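Local coordinates for protein glycosyl hydrolase family 10 (Prevotella bryantii, PDB 4MGQ) that forms the carbohydrate-binding module of a modular enzyme that probably cleaves internal beta-1,4-xylosidic linkages in xylan, and carries a calcium ion, at residues 19-24 with 33-38; 59-64 with 107-112; 64-69 with 75-80; 127-132 with 139-144. All blocks are in the same frame, centred on the assembly; numbering follows the deposited sequence.

Contact 1 (19-24 with 33-38); sequences LYIHMG and RELYVN
The strand of I21 and M23 runs antiparallel to the chain carrying R33 and L35, yet the CA atoms of I21 and L35 stand 9.4 Å apart, so the contact is a facing of the two sheets of a beta-sandwich and not strand pairing. Alternate side chains of 19-24 turn inward. CD1 of I21 comes within 3.8 Å of CD2 of L35, and the same L35 methyl lies 4.3 Å from CD1 of L19; branched aliphatic chains suit this buried interface because they fill it without polar demands. At the sandwich end the pairing changes character. R33 starts with CG opposite its backbone N (chi1 -173°), then bends at chi3 to lay its guanidinium beneath M23, whose CB sits 3.5 Å above the middle of the guanidinium plane. The two side chains cross nearly at right angles, CG of M23 being 3.7 Å from CD of R33. M23 and G24 together face G111 in a classic beta bulge, and G24 adopts a positive phi at which a CB would jam against the carbonyl oxygen of M23. R33 NH1 donates to the carbonyl oxygens of L106 and L109, and NH2 to that of E25. The buried cation is thus held by backbone carbonyl oxygens, a polar seam closing an otherwise aliphatic interface, and their partial negative charge would be expected to stabilise it.

Contact 2 (59-64 with 107-112); sequences AACDVT and GTLGGD
L109 reaches from a loop toward C61 and the start of strand 61-69, and its branched end makes the direct contact. Its CB points toward the strand; with CG opposite the carbonyl carbon (chi1 -51°), the chain carries on in that direction and forks at CG. CD2 does most of the touching. It packs 3.9 Å from CB of C61 and 4.1 Å from SG of the same residue, while D62 O lies 3.7 Å away from it. CD1, the other branch, stays 4.3 Å from SG of C61, and CG2 of V63 is only a loose neighbour of this CD1 at 4.6 Å. Leucine suits the place because its forked tip sets one methyl against C61 CB and D62 O while both methyls flank the sulfur; the small, weakly polar cysteine accepts such a neighbour at the partly exposed margin. Farther along, the junction is bridged by water. One water molecule donates to G110 O at 2.7 Å and to D112 O at 2.9 Å, and accepts a weak bond of 3.5 Å from A59 N. G111, between the two carbonyl residues, turns the chain with a phi of 91°, a backbone shape open to glycine far more readily than to other residues. The contact closes a surface end of the sandwich: 61-69 belongs to one sheet, where C61 pairs with S82 and V63 with F80, whereas the loop of L109 runs on into strand 111-121, a central strand of the opposite sheet.

Contact 3 (64-69 with 75-80); sequences TVWPQG and WPTPSF
V65 and P78 face each other where strand 61-69 of the beta-sandwich is met by the returning loop that feeds edge strand 80-82 of the same sheet. The two segments run roughly antiparallel, but the loop forms no regular strand, and side chains take over part of the pairing. S79 OG accepts a nearly straight bond from V65 N (2.9 Å, 175°), standing in for a backbone carbonyl; serine suits this because its hydroxyl sits on a one-carbon arm. T77 OG1 holds S79 OG in turn, through a hydrogen bond of 2.8 Å. Separately, T77 CB makes a tight approach of 3.0 Å to V65 O. Prolines and V65 make up much of the apolar side. CG of P78 meets CG1 of V65 at 3.8 Å, the side chains crossing at about a right angle, while CG of P67 meets CD of P78 at 4.0 Å. T77 CG2 lies against CD of P67 and also reaches the edge of the W66 ring. F93 of strand 87-94 touches both P67 and P78, tying the loop to the opposite sheet. Beta-branched V65 divides its methyls: with CG1 anti to the backbone N (chi1 -178°) and so given to P78, CG2 lies 3.8 Å from CE1 of the F80 ring.

Contact 4 (127-132 with 139-144); sequences NLIANG and DGWTKP
N131 and W141 are brought together by two different first torsions: N131 holds CG opposite its backbone N (chi1 174°), sending the amide out to the chain at D139, while W141 sets CG opposite its carbonyl carbon (chi1 -67°), swinging the indole back across to N131. Two nearly straight hydrogen bonds result. NE1 of W141 donates to N131 O at 2.9 Å; the oxygen lies at the ring edge, close to the indole plane, and the N-H comes in tilted 18° from the carbonyl plane. ND2 of N131 donates to D139 O at 3.0 Å, lying in the carbonyl plane and on a lone pair, with the acceptor almost exactly in the asparagine amide plane. Asparagine suits the spot because a short, flat amide can donate twice and accept as well: ND2 also bonds N137 O, and OD1 accepts a weak bond from F134 N. Between D139, whose carbonyl accepts, and W141, whose indole donates, G140 makes the turn with a positive phi. The hydrophobic part of the indole is buried, with CZ2 4.5 Å from CG2 of I129 and L35 and V37 beside it. Upstream, N127 forms an Asx turn, OD1 accepting from I129 N at 3.1 Å. Calcium lies about 8 Å from the N131 side chain. The chemistry implies a braced loop: a backbone carbonyl satisfies the buried indole N-H, and the amide, bonded to D139, N137 and weakly F134, ties together the ends of the loop containing T133 and E135, consistent with an ordered calcium site.

How the contacts relate
Contacts 1, 3 and 4 follow one another along the chain, and contact 3 is nested in the loop that contact 2 closes. Contact 1 packs strand on strand between the two sheets, whereas contact 2 joins strand 61-69 to the loop before 111-121; their centres lie about 11 Å apart, and they meet where strands 17-24 and 111-121 pair. Contact 3 shares T64 and strand 61-69 with contact 2, about 15 Å between centres. It lies near edge strand 80-82 of the sheet whose other outer strand, 141-142, carries contact 4. The centre of contact 4 is about 11 Å from that of contact 1 and 20 Å from that of contact 2. Together they sample the interior, one end and both edges of the sandwich of this carbohydrate-binding module.

Contact 1 (19-24 with 33-38)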
loop_
_atom_site.group_PDB
_atom_site.type_symbol
_atom_site.label_atom_id
_atom_site.label_comp_id
_atom_site.label_asym_id
_atom_site.label_seq_id
_atom_site.Cartn_x
_atom_site.Cartn_y
_atom_site.Cartn_z
ATOM N N LEU A 19 -0.664 -8.554 -0.190
ATOM C CA LEU A 19 -1.646 -8.028 0.749
ATOM C C LEU A 19 -3.024 -8.137 0.095
ATOM O O LEU A 19 -3.190 -7.799 -1.078
ATOM C CB LEU A 19 -1.322 -6.575 1.123
ATOM C CG LEU A 19 -2.285 -5.845 2.079
ATOM C CD1 LEU A 19 -1.552 -4.719 2.781
ATOM C CD2 LEU A 19 -3.507 -5.274 1.366
ATOM N N TYR A 20 -4.005 -8.596 0.862
ATOM C CA TYR A 20 -5.359 -8.777 0.349
ATOM C C TYR A 20 -6.388 -8.242 1.323
ATOM O O TYR A 20 -6.380 -8.601 2.492
ATOM C CB TYR A 20 -5.627 -10.251 0.086
ATOM C CG TYR A 20 -7.077 -10.587 -0.174
ATOM C CD1 TYR A 20 -7.741 -10.066 -1.275
ATOM C CD2 TYR A 20 -7.769 -11.449 0.666
ATOM C CE1 TYR A 20 -9.060 -10.385 -1.533
ATOM C CE2 TYR A 20 -9.105 -11.770 0.420
ATOM C CZ TYR A 20 -9.736 -11.231 -0.687
ATOM O OH TYR A 20 -11.050 -11.534 -0.963
ATOM N N ILE A 21 -7.279 -7.392 0.827
ATOM C CA ILE A 21 -8.411 -6.943 1.628
ATOM C C ILE A 21 -9.707 -7.244 0.902
ATOM O O ILE A 21 -9.954 -6.709 -0.184
ATOM C CB ILE A 21 -8.351 -5.446 1.931
ATOM C CG1 ILE A 21 -7.151 -5.135 2.826
ATOM C CG2 ILE A 21 -9.657 -4.984 2.598
ATOM C CD1 ILE A 21 -6.940 -3.662 3.037
ATOM N N HIS A 22 -10.525 -8.104 1.491
ATOM C CA HIS A 22 -11.896 -8.220 1.027
ATOM C C HIS A 22 -12.672 -7.052 1.617
ATOM O O HIS A 22 -12.926 -7.007 2.819
ATOM C CB HIS A 22 -12.547 -9.533 1.421
ATOM C CG HIS A 22 -13.979 -9.610 0.994
ATOM N ND1 HIS A 22 -14.357 -9.533 -0.327
ATOM C CD2 HIS A 22 -15.126 -9.681 1.710
ATOM C CE1 HIS A 22 -15.674 -9.598 -0.412
ATOM N NE2 HIS A 22 -16.165 -9.687 0.811
ATOM N N MET A 23 -13.031 -6.099 0.771
ATOM C CA MET A 23 -13.686 -4.891 1.253
ATOM C C MET A 23 -15.187 -5.094 1.448
ATOM O O MET A 23 -15.769 -4.591 2.406
ATOM C CB MET A 23 -13.425 -3.738 0.286
ATOM C CG MET A 23 -11.951 -3.338 0.241
ATOM S SD MET A 23 -11.565 -1.990 -0.878
ATOM C CE MET A 23 -11.878 -2.767 -2.465
ATOM N N GLY A 24 -15.811 -5.828 0.535
ATOM C CA GLY A 24 -17.260 -5.978 0.569
ATOM C C GLY A 24 -17.941 -4.792 -0.102
ATOM O O GLY A 24 -17.358 -4.152 -0.961
ATOM N N ARG A 33 -13.530 3.160 5.646
ATOM C CA ARG A 33 -12.693 1.975 5.536
ATOM C C ARG A 33 -11.294 2.466 5.232
ATOM O O ARG A 33 -11.056 2.997 4.153
ATOM C CB ARG A 33 -13.197 1.034 4.437
ATOM C CG ARG A 33 -12.469 -0.311 4.361
ATOM C CD ARG A 33 -12.820 -1.065 3.076
ATOM N NE ARG A 33 -14.201 -1.559 3.070
ATOM C CZ ARG A 33 -15.130 -1.215 2.178
ATOM N NH1 ARG A 33 -14.859 -0.348 1.216
ATOM N NH2 ARG A 33 -16.348 -1.736 2.260
ATOM N N GLU A 34 -10.386 2.340 6.196
ATOM C CA GLU A 34 -9.032 2.848 6.007
ATOM C C GLU A 34 -7.979 1.791 6.325
ATOM O O GLU A 34 -8.144 0.967 7.222
ATOM C CB GLU A 34 -8.795 4.103 6.865
ATOM C CG GLU A 34 -9.646 5.306 6.438
ATOM C CD GLU A 34 -9.346 6.599 7.200
ATOM O OE1 GLU A 34 -8.471 6.615 8.079
ATOM O OE2 GLU A 34 -10.007 7.619 6.914
ATOM N N LEU A 35 -6.901 1.851 5.553
ATOM C CA LEU A 35 -5.719 1.023 5.722
ATOM C C LEU A 35 -4.513 1.940 5.931
ATOM O O LEU A 35 -4.324 2.904 5.186
ATOM C CB LEU A 35 -5.518 0.128 4.496
ATOM C CG LEU A 35 -4.235 -0.695 4.434
ATOM C CD1 LEU A 35 -4.261 -1.794 5.477
ATOM C CD2 LEU A 35 -4.039 -1.269 3.028
ATOM N N TYR A 36 -3.697 1.628 6.936
ATOM C CA TYR A 36 -2.593 2.493 7.334
ATOM C C TYR A 36 -1.243 1.823 7.230
ATOM O O TYR A 36 -1.110 0.653 7.557
ATOM C CB TYR A 36 -2.757 2.926 8.779
ATOM C CG TYR A 36 -4.017 3.680 9.083
ATOM C CD1 TYR A 36 -4.562 4.574 8.173
ATOM C CD2 TYR A 36 -4.660 3.495 10.286
ATOM C CE1 TYR A 36 -5.728 5.274 8.476
ATOM C CE2 TYR A 36 -5.813 4.175 10.592
ATOM C CZ TYR A 36 -6.336 5.067 9.694
ATOM O OH TYR A 36 -7.493 5.735 10.028
ATOM N N VAL A 37 -0.239 2.590 6.832
ATOM C CA VAL A 37 1.150 2.151 6.980
ATOM C C VAL A 37 1.989 3.375 7.345
ATOM O O VAL A 37 1.709 4.487 6.886
ATOM C CB VAL A 37 1.665 1.465 5.695
ATOM C CG1 VAL A 37 1.799 2.461 4.559
ATOM C CG2 VAL A 37 2.997 0.746 5.964
ATOM N N ASN A 38 2.979 3.187 8.216
ATOM C CA ASN A 38 3.827 4.295 8.642
ATOM C C ASN A 38 5.229 4.181 8.051
ATOM O O ASN A 38 5.895 3.173 8.277
ATOM C CB ASN A 38 3.935 4.340 10.172
ATOM C CG ASN A 38 2.699 4.927 10.844
ATOM O OD1 ASN A 38 1.597 4.882 10.308
ATOM N ND2 ASN A 38 2.893 5.500 12.029
#

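Contact 2 (59-64 with 107-112)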
loop_
_atom_site.group_PDB
_atom_site.type_symbol
_atom_site.label_atom_id
_atom_site.label_comp_id
_atom_site.label_asym_id
_atom_site.label_seq_id
_atom_site.Cartn_x
_atom_site.Cartn_y
_atom_site.Cartn_z
ATOM N N ALA A 59 -12.708 -4.222 -9.397
ATOM C CA ALA A 59 -13.223 -3.237 -10.347
ATOM C C ALA A 59 -12.271 -2.065 -10.477
ATOM O O ALA A 59 -11.614 -1.693 -9.504
ATOM C CB ALA A 59 -14.580 -2.754 -9.925
ATOM N N ALA A 60 -12.202 -1.493 -11.676
ATOM C CA ALA A 60 -11.381 -0.320 -11.928
ATOM C C ALA A 60 -11.787 0.790 -10.969
ATOM O O ALA A 60 -12.973 1.024 -10.743
ATOM C CB ALA A 60 -11.516 0.134 -13.368
ATOM N N CYS A 61 -10.801 1.456 -10.383
ATOM C CA CYS A 61 -11.087 2.510 -9.419
ATOM C C CYS A 61 -9.896 3.437 -9.239
ATOM O O CYS A 61 -8.789 3.155 -9.712
ATOM C CB CYS A 61 -11.471 1.907 -8.066
ATOM S SG CYS A 61 -10.118 0.926 -7.318
ATOM N N ASP A 62 -10.158 4.554 -8.567
ATOM C CA ASP A 62 -9.128 5.408 -7.987
ATOM C C ASP A 62 -8.846 4.929 -6.572
ATOM O O ASP A 62 -9.771 4.647 -5.811
ATOM C CB ASP A 62 -9.572 6.875 -7.932
ATOM C CG ASP A 62 -9.614 7.535 -9.292
ATOM O OD1 ASP A 62 -9.166 6.924 -10.282
ATOM O OD2 ASP A 62 -10.077 8.692 -9.360
ATOM N N VAL A 63 -7.574 4.830 -6.210
ATOM C CA VAL A 63 -7.239 4.514 -4.832
ATOM C C VAL A 63 -6.640 5.764 -4.200
ATOM O O VAL A 63 -5.564 6.232 -4.591
ATOM C CB VAL A 63 -6.257 3.327 -4.712
ATOM C CG1 VAL A 63 -5.938 3.077 -3.248
ATOM C CG2 VAL A 63 -6.871 2.067 -5.340
ATOM N N THR A 64 -7.367 6.320 -3.240
ATOM C CA THR A 64 -6.968 7.565 -2.595
ATOM C C THR A 64 -6.008 7.315 -1.431
ATOM O O THR A 64 -6.262 6.451 -0.586
ATOM C CB THR A 64 -8.211 8.315 -2.086
ATOM O OG1 THR A 64 -9.051 8.613 -3.201
ATOM C CG2 THR A 64 -7.827 9.609 -1.401
ATOM N N GLY A 107 -13.012 3.625 1.618
ATOM C CA GLY A 107 -14.403 3.577 2.029
ATOM C C GLY A 107 -15.425 3.515 0.914
ATOM O O GLY A 107 -16.452 2.850 1.058
ATOM N N THR A 108 -15.169 4.217 -0.184
ATOM C CA THR A 108 -16.138 4.251 -1.278
ATOM C C THR A 108 -15.952 3.081 -2.257
ATOM O O THR A 108 -16.720 2.937 -3.214
ATOM C CB THR A 108 -16.061 5.587 -2.047
ATOM O OG1 THR A 108 -14.813 5.681 -2.738
ATOM C CG2 THR A 108 -16.200 6.774 -1.090
ATOM N N LEU A 109 -14.944 2.241 -2.015
ATOM C CA LEU A 109 -14.676 1.113 -2.902
ATOM C C LEU A 109 -15.525 -0.098 -2.535
ATOM O O LEU A 109 -15.980 -0.230 -1.403
ATOM C CB LEU A 109 -13.191 0.729 -2.858
ATOM C CG LEU A 109 -12.209 1.879 -3.076
ATOM C CD1 LEU A 109 -10.780 1.316 -3.038
ATOM C CD2 LEU A 109 -12.476 2.627 -4.385
ATOM N N GLY A 110 -15.721 -0.980 -3.506
ATOM C CA GLY A 110 -16.384 -2.247 -3.268
ATOM C C GLY A 110 -15.564 -3.397 -3.825
ATOM O O GLY A 110 -14.758 -3.210 -4.737
ATOM N N GLY A 111 -15.783 -4.589 -3.283
ATOM C CA GLY A 111 -15.132 -5.777 -3.793
ATOM C C GLY A 111 -13.809 -6.072 -3.102
ATOM O O GLY A 111 -13.718 -6.082 -1.878
ATOM N N ASP A 112 -12.791 -6.323 -3.910
ATOM C CA ASP A 112 -11.511 -6.838 -3.431
ATOM C C ASP A 112 -10.357 -5.963 -3.882
ATOM O O ASP A 112 -10.395 -5.384 -4.964
ATOM C CB ASP A 112 -11.286 -8.265 -3.951
ATOM C CG ASP A 112 -12.182 -9.289 -3.282
ATOM O OD1 ASP A 112 -12.418 -9.188 -2.073
ATOM O OD2 ASP A 112 -12.655 -10.203 -3.983
HETATM O O HOH W 1 -12.370 -3.517 -6.010
#

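Contact 3 (64-69 with 75-80)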
loop_
_atom_site.group_PDB
_atom_site.type_symbol
_atom_site.label_atom_id
_atom_site.label_comp_id
_atom_site.label_asym_id
_atom_site.label_seq_id
_atom_site.Cartn_x
_atom_site.Cartn_y
_atom_site.Cartn_z
ATOM N N THR A 64 -7.367 6.320 -3.240
ATOM C CA THR A 64 -6.968 7.565 -2.595
ATOM C C THR A 64 -6.008 7.315 -1.431
ATOM O O THR A 64 -6.262 6.451 -0.586
ATOM C CB THR A 64 -8.211 8.315 -2.086
ATOM O OG1 THR A 64 -9.051 8.613 -3.201
ATOM C CG2 THR A 64 -7.827 9.609 -1.401
ATOM N N VAL A 65 -4.906 8.063 -1.418
ATOM C CA VAL A 65 -3.933 8.001 -0.325
ATOM C C VAL A 65 -3.688 9.396 0.236
ATOM O O VAL A 65 -3.264 10.289 -0.492
ATOM C CB VAL A 65 -2.579 7.405 -0.776
ATOM C CG1 VAL A 65 -1.631 7.314 0.409
ATOM C CG2 VAL A 65 -2.763 6.011 -1.405
ATOM N N TRP A 66 -3.973 9.594 1.522
ATOM C CA TRP A 66 -3.692 10.871 2.181
ATOM C C TRP A 66 -2.569 10.698 3.192
ATOM O O TRP A 66 -2.743 9.986 4.182
ATOM C CB TRP A 66 -4.923 11.422 2.917
ATOM C CG TRP A 66 -6.116 11.720 2.064
ATOM C CD1 TRP A 66 -6.130 12.100 0.748
ATOM C CD2 TRP A 66 -7.480 11.666 2.483
ATOM N NE1 TRP A 66 -7.435 12.277 0.325
ATOM C CE2 TRP A 66 -8.277 12.014 1.375
ATOM C CE3 TRP A 66 -8.106 11.348 3.695
ATOM C CZ2 TRP A 66 -9.671 12.062 1.444
ATOM C CZ3 TRP A 66 -9.485 11.397 3.764
ATOM C CH2 TRP A 66 -10.255 11.742 2.640
ATOM N N PRO A 67 -1.423 11.353 2.955
ATOM C CA PRO A 67 -0.377 11.396 3.986
ATOM C C PRO A 67 -0.864 12.179 5.202
ATOM O O PRO A 67 -1.634 13.120 5.043
ATOM C CB PRO A 67 0.775 12.127 3.298
ATOM C CG PRO A 67 0.513 11.944 1.809
ATOM C CD PRO A 67 -1.000 12.023 1.717
ATOM N N GLN A 68 -0.407 11.814 6.392
ATOM C CA GLN A 68 -0.937 12.423 7.605
ATOM C C GLN A 68 0.149 12.697 8.631
ATOM O O GLN A 68 0.949 11.821 8.941
ATOM C CB GLN A 68 -2.001 11.513 8.219
ATOM C CG GLN A 68 -2.530 12.008 9.560
ATOM C CD GLN A 68 -3.633 13.042 9.399
ATOM O OE1 GLN A 68 -4.571 12.849 8.607
ATOM N NE2 GLN A 68 -3.543 14.138 10.166
ATOM N N GLY A 69 0.152 13.916 9.160
ATOM C CA GLY A 69 0.940 14.264 10.332
ATOM C C GLY A 69 0.023 14.973 11.311
ATOM O O GLY A 69 -1.097 14.524 11.556
ATOM N N TRP A 75 -3.577 17.173 -0.834
ATOM C CA TRP A 75 -2.950 17.466 -2.127
ATOM C C TRP A 75 -1.604 18.132 -1.893
ATOM O O TRP A 75 -1.497 19.020 -1.044
ATOM C CB TRP A 75 -3.842 18.383 -2.982
ATOM C CG TRP A 75 -3.319 18.573 -4.377
ATOM C CD1 TRP A 75 -2.276 19.365 -4.764
ATOM C CD2 TRP A 75 -3.800 17.937 -5.561
ATOM N NE1 TRP A 75 -2.082 19.262 -6.119
ATOM C CE2 TRP A 75 -3.007 18.391 -6.632
ATOM C CE3 TRP A 75 -4.828 17.031 -5.821
ATOM C CZ2 TRP A 75 -3.211 17.968 -7.943
ATOM C CZ3 TRP A 75 -5.025 16.606 -7.123
ATOM C CH2 TRP A 75 -4.222 17.078 -8.167
ATOM N N PRO A 76 -0.557 17.702 -2.624
ATOM C CA PRO A 76 -0.495 16.577 -3.558
ATOM C C PRO A 76 -0.320 15.269 -2.804
ATOM O O PRO A 76 0.186 15.273 -1.684
ATOM C CB PRO A 76 0.744 16.884 -4.396
ATOM C CG PRO A 76 1.653 17.581 -3.427
ATOM C CD PRO A 76 0.744 18.389 -2.514
ATOM N N THR A 77 -0.724 14.166 -3.416
ATOM C CA THR A 77 -0.665 12.872 -2.769
ATOM C C THR A 77 -0.152 11.819 -3.735
ATOM O O THR A 77 -0.084 12.068 -4.941
ATOM C CB THR A 77 -2.050 12.428 -2.277
ATOM O OG1 THR A 77 -2.883 12.189 -3.413
ATOM C CG2 THR A 77 -2.693 13.469 -1.361
ATOM N N PRO A 78 0.195 10.628 -3.214
ATOM C CA PRO A 78 0.528 9.523 -4.112
ATOM C C PRO A 78 -0.695 8.692 -4.502
ATOM O O PRO A 78 -0.563 7.498 -4.749
ATOM C CB PRO A 78 1.505 8.692 -3.286
ATOM C CG PRO A 78 1.031 8.890 -1.858
ATOM C CD PRO A 78 0.504 10.316 -1.803
ATOM N N SER A 79 -1.867 9.320 -4.555
ATOM C CA SER A 79 -3.079 8.608 -4.957
ATOM C C SER A 79 -2.870 8.015 -6.346
ATOM O O SER A 79 -2.152 8.588 -7.176
ATOM C CB SER A 79 -4.285 9.541 -4.948
ATOM O OG SER A 79 -4.568 9.967 -3.629
ATOM N N PHE A 80 -3.486 6.868 -6.600
ATOM C CA PHE A 80 -3.221 6.166 -7.847
ATOM C C PHE A 80 -4.474 5.485 -8.360
ATOM O O PHE A 80 -5.563 5.647 -7.798
ATOM C CB PHE A 80 -2.087 5.146 -7.658
ATOM C CG PHE A 80 -2.331 4.148 -6.556
ATOM C CD1 PHE A 80 -2.005 4.448 -5.241
ATOM C CD2 PHE A 80 -2.867 2.899 -6.837
ATOM C CE1 PHE A 80 -2.222 3.537 -4.229
ATOM C CE2 PHE A 80 -3.082 1.969 -5.826
ATOM C CZ PHE A 80 -2.752 2.293 -4.515
#

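Contact 4 (127-132 with 139-144)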
loop_
_atom_site.group_PDB
_atom_site.type_symbol
_atom_site.label_atom_id
_atom_site.label_comp_id
_atom_site.label_asym_id
_atom_site.label_seq_id
_atom_site.Cartn_x
_atom_site.Cartn_y
_atom_site.Cartn_z
ATOM N N ASN A 127 14.216 3.364 0.807
ATOM C CA ASN A 127 12.862 2.822 0.908
ATOM C C ASN A 127 12.380 2.876 2.355
ATOM O O ASN A 127 13.022 2.326 3.260
ATOM C CB ASN A 127 12.837 1.387 0.364
ATOM C CG ASN A 127 11.459 0.747 0.417
ATOM O OD1 ASN A 127 10.441 1.419 0.618
ATOM N ND2 ASN A 127 11.421 -0.569 0.227
ATOM N N LEU A 128 11.257 3.559 2.571
ATOM C CA LEU A 128 10.733 3.783 3.910
ATOM C C LEU A 128 9.577 2.850 4.283
ATOM O O LEU A 128 8.949 3.028 5.325
ATOM C CB LEU A 128 10.283 5.238 4.046
ATOM C CG LEU A 128 11.396 6.250 3.771
ATOM C CD1 LEU A 128 10.867 7.679 3.920
ATOM C CD2 LEU A 128 12.593 6.003 4.702
ATOM N N ILE A 129 9.286 1.861 3.443
ATOM C CA ILE A 129 8.283 0.861 3.809
ATOM C C ILE A 129 8.961 -0.387 4.357
ATOM O O ILE A 129 9.730 -1.046 3.653
ATOM C CB ILE A 129 7.389 0.469 2.612
ATOM C CG1 ILE A 129 6.587 1.681 2.120
ATOM C CG2 ILE A 129 6.471 -0.713 2.985
ATOM C CD1 ILE A 129 5.559 2.182 3.119
ATOM N N ALA A 130 8.668 -0.706 5.612
ATOM C CA ALA A 130 9.316 -1.818 6.305
ATOM C C ALA A 130 8.923 -3.177 5.733
ATOM O O ALA A 130 9.770 -4.066 5.585
ATOM C CB ALA A 130 8.990 -1.769 7.792
ATOM N N ASN A 131 7.640 -3.345 5.432
ATOM C CA ASN A 131 7.128 -4.627 4.976
ATOM C C ASN A 131 6.245 -4.445 3.753
ATOM O O ASN A 131 5.033 -4.298 3.878
ATOM C CB ASN A 131 6.354 -5.311 6.103
ATOM C CG ASN A 131 5.667 -6.586 5.657
ATOM O OD1 ASN A 131 6.075 -7.228 4.684
ATOM N ND2 ASN A 131 4.616 -6.962 6.373
ATOM N N GLY A 132 6.867 -4.450 2.578
ATOM C CA GLY A 132 6.161 -4.224 1.330
ATOM C C GLY A 132 6.059 -5.452 0.451
ATOM O O GLY A 132 5.472 -5.387 -0.627
ATOM N N ASP A 139 2.543 -7.419 8.884
ATOM C CA ASP A 139 2.973 -6.581 9.999
ATOM C C ASP A 139 3.297 -5.168 9.539
ATOM O O ASP A 139 3.979 -4.976 8.535
ATOM C CB ASP A 139 4.204 -7.171 10.691
ATOM C CG ASP A 139 3.896 -8.422 11.479
ATOM O OD1 ASP A 139 2.723 -8.855 11.511
ATOM O OD2 ASP A 139 4.843 -8.971 12.080
ATOM N N GLY A 140 2.811 -4.180 10.282
ATOM C CA GLY A 140 3.074 -2.792 9.957
ATOM C C GLY A 140 1.898 -2.145 9.252
ATOM O O GLY A 140 1.833 -0.926 9.119
ATOM N N TRP A 141 0.975 -2.973 8.788
ATOM C CA TRP A 141 -0.219 -2.479 8.116
ATOM C C TRP A 141 -1.383 -2.574 9.085
ATOM O O TRP A 141 -1.690 -3.655 9.586
ATOM C CB TRP A 141 -0.471 -3.275 6.828
ATOM C CG TRP A 141 0.605 -3.037 5.798
ATOM C CD1 TRP A 141 1.859 -3.604 5.758
ATOM C CD2 TRP A 141 0.535 -2.140 4.684
ATOM N NE1 TRP A 141 2.559 -3.114 4.683
ATOM C CE2 TRP A 141 1.772 -2.216 4.005
ATOM C CE3 TRP A 141 -0.450 -1.280 4.197
ATOM C CZ2 TRP A 141 2.043 -1.466 2.860
ATOM C CZ3 TRP A 141 -0.182 -0.539 3.061
ATOM C CH2 TRP A 141 1.056 -0.641 2.398
ATOM N N THR A 142 -2.013 -1.441 9.372
ATOM C CA THR A 142 -3.076 -1.413 10.376
ATOM C C THR A 142 -4.363 -0.751 9.894
ATOM O O THR A 142 -4.448 -0.239 8.784
ATOM C CB THR A 142 -2.625 -0.677 11.656
ATOM O OG1 THR A 142 -2.271 0.677 11.347
ATOM C CG2 THR A 142 -1.425 -1.389 12.288
ATOM N N LYS A 143 -5.359 -0.753 10.768
ATOM C CA LYS A 143 -6.644 -0.142 10.471
ATOM C C LYS A 143 -7.242 0.389 11.770
ATOM O O LYS A 143 -6.793 0.012 12.851
ATOM C CB LYS A 143 -7.582 -1.157 9.829
ATOM C CG LYS A 143 -7.971 -2.280 10.773
ATOM C CD LYS A 143 -9.001 -3.197 10.167
ATOM C CE LYS A 143 -9.426 -4.260 11.154
ATOM N NZ LYS A 143 -10.046 -3.658 12.371
ATOM N N PRO A 144 -8.240 1.277 11.675
ATOM C CA PRO A 144 -8.959 1.610 12.909
ATOM C C PRO A 144 -9.600 0.354 13.478
ATOM O O PRO A 144 -10.083 -0.485 12.721
ATOM C CB PRO A 144 -10.008 2.622 12.447
ATOM C CG PRO A 144 -9.431 3.216 11.183
ATOM C CD PRO A 144 -8.722 2.061 10.523
#